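75aa long hypothetical regulatory protein AsnC (Pyrococcus horikoshii, PDB 2CVI) is of unknown function but, as a stand-alone Lrp/AsnC-type ligand-binding domain, probably binds small effector molecules such as amino acids and associates with itself. Local coordinates at residues A[25-30]-A[57-62]. Sequence-based numbering, arbitrary orientation.
With K (potassium ion), chain C.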
ATOM      1  N   MET A  25      16.758   6.068   3.209  1.00 21.88           N
ATOM      2  CA  MET A  25      17.405   5.211   2.211  1.00 22.81           C
ATOM      3  C   MET A  25      17.017   5.632   0.811  1.00 22.78           C
ATOM      4  O   MET A  25      15.849   5.901   0.514  1.00 21.18           O
ATOM      5  CB  MET A  25      17.033   3.740   2.427  1.00 22.02           C
ATOM      6  CG  MET A  25      17.480   3.181   3.747  1.00 24.94           C
ATOM      7  SD  MET A  25      16.848   1.541   4.084  1.00 26.17           S
ATOM      8  CE  MET A  25      17.569   1.261   5.734  1.00 27.75           C
ATOM      9  N   PRO A  26      17.992   5.672  -0.100  1.00 23.87           N
ATOM     10  CA  PRO A  26      17.659   6.090  -1.454  1.00 22.96           C
ATOM     11  C   PRO A  26      16.573   5.295  -2.201  1.00 22.33           C
ATOM     12  O   PRO A  26      15.824   5.850  -2.985  1.00 23.56           O
ATOM     13  CB  PRO A  26      19.034   6.109  -2.149  1.00 23.80           C
ATOM     14  CG  PRO A  26      19.786   5.089  -1.442  1.00 25.04           C
ATOM     15  CD  PRO A  26      19.409   5.273   0.011  1.00 24.95           C
ATOM     16  N   GLU A  27      16.478   4.008  -1.915  1.00 20.75           N
ATOM     17  CA  GLU A  27      15.479   3.188  -2.569  1.00 20.58           C
ATOM     18  C   GLU A  27      14.050   3.503  -2.110  1.00 19.46           C
ATOM     19  O   GLU A  27      13.099   3.241  -2.842  1.00 16.60           O
ATOM     20  CB  GLU A  27      15.719   1.717  -2.258  1.00 22.67           C
ATOM     21  CG  GLU A  27      17.004   1.151  -2.825  1.00 27.18           C
ATOM     22  CD  GLU A  27      18.219   1.390  -1.948  1.00 27.35           C
ATOM     23  OE1 GLU A  27      18.109   2.023  -0.850  1.00 26.26           O
ATOM     24  OE2 GLU A  27      19.293   0.919  -2.385  1.00 28.00           O
ATOM     25  N   VAL A  28      13.923   3.999  -0.878  1.00 16.80           N
ATOM     26  CA  VAL A  28      12.627   4.249  -0.281  1.00 16.38           C
ATOM     27  C   VAL A  28      12.063   5.590  -0.690  1.00 16.05           C
ATOM     28  O   VAL A  28      12.663   6.640  -0.388  1.00 17.23           O
ATOM     29  CB  VAL A  28      12.688   4.135   1.249  1.00 16.10           C
ATOM     30  CG1 VAL A  28      11.332   4.505   1.855  1.00 15.64           C
ATOM     31  CG2 VAL A  28      13.077   2.713   1.631  1.00 18.36           C
ATOM     32  N   LYS A  29      10.909   5.540  -1.353  1.00 14.95           N
ATOM     33  CA  LYS A  29      10.290   6.756  -1.858  1.00 16.02           C
ATOM     34  C   LYS A  29       9.169   7.300  -1.018  1.00 17.12           C
ATOM     35  O   LYS A  29       8.945   8.523  -0.993  1.00 18.61           O
ATOM     36  CB  LYS A  29       9.793   6.545  -3.287  1.00 17.77           C
ATOM     37  CG  LYS A  29      10.879   6.009  -4.236  1.00 18.95           C
ATOM     38  CD  LYS A  29      12.195   6.820  -4.160  1.00 19.38           C
ATOM     39  CE  LYS A  29      13.377   6.234  -4.996  1.00 22.98           C
ATOM     40  NZ  LYS A  29      13.240   6.417  -6.439  1.00 24.65           N
ATOM     41  N   GLU A  30       8.452   6.412  -0.332  1.00 16.23           N
ATOM     42  CA  GLU A  30       7.341   6.813   0.524  1.00 16.25           C
ATOM     43  C   GLU A  30       7.244   5.769   1.616  1.00 16.31           C
ATOM     44  O   GLU A  30       7.596   4.613   1.397  1.00 16.45           O
ATOM     45  CB  GLU A  30       5.991   6.766  -0.210  1.00 18.01           C
ATOM     46  CG  GLU A  30       5.950   7.573  -1.464  1.00 19.68           C
ATOM     47  CD  GLU A  30       4.684   7.348  -2.251  1.00 22.57           C
ATOM     48  OE1 GLU A  30       3.708   6.792  -1.700  1.00 24.94           O
ATOM     49  OE2 GLU A  30       4.666   7.746  -3.431  1.00 24.75           O
ATOM     50  N   THR A  57      16.150  -8.756   1.605  1.00 18.23           N
ATOM     51  CA  THR A  57      16.749  -9.758   2.485  1.00 18.39           C
ATOM     52  C   THR A  57      18.007  -9.295   3.222  1.00 18.70           C
ATOM     53  O   THR A  57      18.283  -9.771   4.346  1.00 20.66           O
ATOM     54  CB  THR A  57      17.000 -11.057   1.716  1.00 20.48           C
ATOM     55  OG1 THR A  57      18.065 -10.824   0.807  1.00 21.74           O
ATOM     56  CG2 THR A  57      15.736 -11.506   0.922  1.00 21.66           C
ATOM     57  N   GLU A  58      18.729  -8.335   2.662  1.00 17.60           N
ATOM     58  CA  GLU A  58      19.908  -7.812   3.347  1.00 18.05           C
ATOM     59  C   GLU A  58      19.704  -6.498   4.087  1.00 19.26           C
ATOM     60  O   GLU A  58      19.940  -6.431   5.288  1.00 18.48           O
ATOM     61  CB  GLU A  58      21.072  -7.615   2.392  1.00 20.37           C
ATOM     62  CG  GLU A  58      21.398  -8.837   1.547  1.00 21.29           C
ATOM     63  CD  GLU A  58      22.581  -8.581   0.610  1.00 24.35           C
ATOM     64  OE1 GLU A  58      22.664  -9.188  -0.478  1.00 23.21           O
ATOM     65  OE2 GLU A  58      23.452  -7.771   0.967  1.00 26.52           O
ATOM     66  N   LYS A  59      19.281  -5.460   3.372  1.00 18.83           N
ATOM     67  CA  LYS A  59      19.127  -4.156   4.020  1.00 18.47           C
ATOM     68  C   LYS A  59      18.115  -4.161   5.151  1.00 18.40           C
ATOM     69  O   LYS A  59      18.369  -3.593   6.203  1.00 18.96           O
ATOM     70  CB  LYS A  59      18.756  -3.094   2.989  1.00 21.50           C
ATOM     71  CG  LYS A  59      19.013  -1.673   3.474  1.00 25.07           C
ATOM     72  CD  LYS A  59      19.527  -0.829   2.311  1.00 27.98           C
ATOM     73  CE  LYS A  59      20.024   0.536   2.729  1.00 30.99           C
ATOM     74  NZ  LYS A  59      20.294   1.388   1.510  1.00 31.89           N
ATOM     75  N   ILE A  60      16.964  -4.796   4.949  1.00 16.93           N
ATOM     76  CA  ILE A  60      15.959  -4.829   6.002  1.00 17.77           C
ATOM     77  C   ILE A  60      16.457  -5.571   7.242  1.00 18.24           C
ATOM     78  O   ILE A  60      16.071  -5.220   8.360  1.00 17.90           O
ATOM     79  CB  ILE A  60      14.636  -5.448   5.505  1.00 17.56           C
ATOM     80  CG1 ILE A  60      14.017  -4.514   4.459  1.00 18.10           C
ATOM     81  CG2 ILE A  60      13.660  -5.659   6.683  1.00 16.38           C
ATOM     82  CD1 ILE A  60      13.841  -3.075   4.903  1.00 20.30           C
ATOM     83  N   ARG A  61      17.336  -6.565   7.066  1.00 16.23           N
ATOM     84  CA  ARG A  61      17.871  -7.262   8.231  1.00 17.03           C
ATOM     85  C   ARG A  61      18.802  -6.416   9.107  1.00 17.38           C
ATOM     86  O   ARG A  61      19.193  -6.855  10.194  1.00 18.91           O
ATOM     87  CB  ARG A  61      18.553  -8.579   7.788  1.00 17.50           C
ATOM     88  CG  ARG A  61      17.546  -9.697   7.657  1.00 19.26           C
ATOM     89  CD  ARG A  61      18.248 -11.048   7.445  1.00 18.82           C
ATOM     90  NE  ARG A  61      17.338 -12.173   7.561  1.00 19.50           N
ATOM     91  CZ  ARG A  61      16.658 -12.687   6.533  1.00 16.91           C
ATOM     92  NH1 ARG A  61      16.813 -12.144   5.318  1.00 18.22           N
ATOM     93  NH2 ARG A  61      15.866 -13.754   6.713  1.00 17.88           N
ATOM     94  N   LYS A  62      19.156  -5.212   8.653  1.00 17.59           N
ATOM     95  CA  LYS A  62      19.986  -4.314   9.480  1.00 19.49           C
ATOM     96  C   LYS A  62      19.103  -3.699  10.558  1.00 21.73           C
ATOM     97  O   LYS A  62      19.615  -3.102  11.510  1.00 23.59           O
ATOM     98  CB  LYS A  62      20.617  -3.184   8.632  1.00 22.36           C
ATOM     99  CG  LYS A  62      21.589  -3.693   7.559  1.00 23.83           C
ATOM    100  CD  LYS A  62      22.221  -2.568   6.732  1.00 27.28           C
ATOM    101  CE  LYS A  62      23.092  -1.696   7.604  1.00 31.24           C
ATOM    102  NZ  LYS A  62      23.950  -2.534   8.484  1.00 33.97           N
TER
HETATM  103  K     K C1091      14.443   8.217   0.324  1.00 22.04           K
HETATM  104  O   HOH W   1      20.998  -0.430  -0.894  1.00 33.94           O
HETATM  105  O   HOH W   2      17.606   9.015   0.279  1.00 26.65           O
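Lys59 and Met25 lie alongside each other, their side chains running in opposite directions from helix 49-59 and from the turn before strand 28-33. The thioether is the main point of touch: Met25 SD rests 3.6 Å from Lys59 CE, while Met25 CE reaches on toward the root of the lysine chain, 4.0 Å from Lys59 CG. Methionine suits this place because its unbranched chain, extended beyond CG, can follow the lysine methylenes; lysine joins that hydrophobic stem to a charged end. In Lys59 CG points away from the backbone N (chi1 -161°), and a bend at chi2 then helps bring the ammonium to Glu27. There Lys59 NZ meets Glu27 OE1 at 3.3 Å, a salt bridge whose hydrogen bond is weak. A water bridges the two, donating to Glu27 OE2 at 2.6 Å and accepting from Lys59 NZ at 3.1 Å, so both carboxylate oxygens are engaged. Glutamate has the length and opposite charge to meet the lysine, and bends at chi2 (85°). In this ferredoxin-like alpha/beta sandwich, the fold of Lrp/AsnC ligand-binding domains, the contact joins the second helix to the connection between the first helix and strand 28-33. Phe55, one turn earlier on helix 49-59, touches both Met25 and Glu27. Replacing Lys59 by an alanine would probably leave the Glu27 carboxylate without this charged mate and remove the methylenes that lie along Met25. Met25 to Val28 form a type I turn, with Pro26 fitting its second position. Met25 O and Val28 O, joined by Leu23 O, bind a potassium ion, at 2.7 Å from Met25 O.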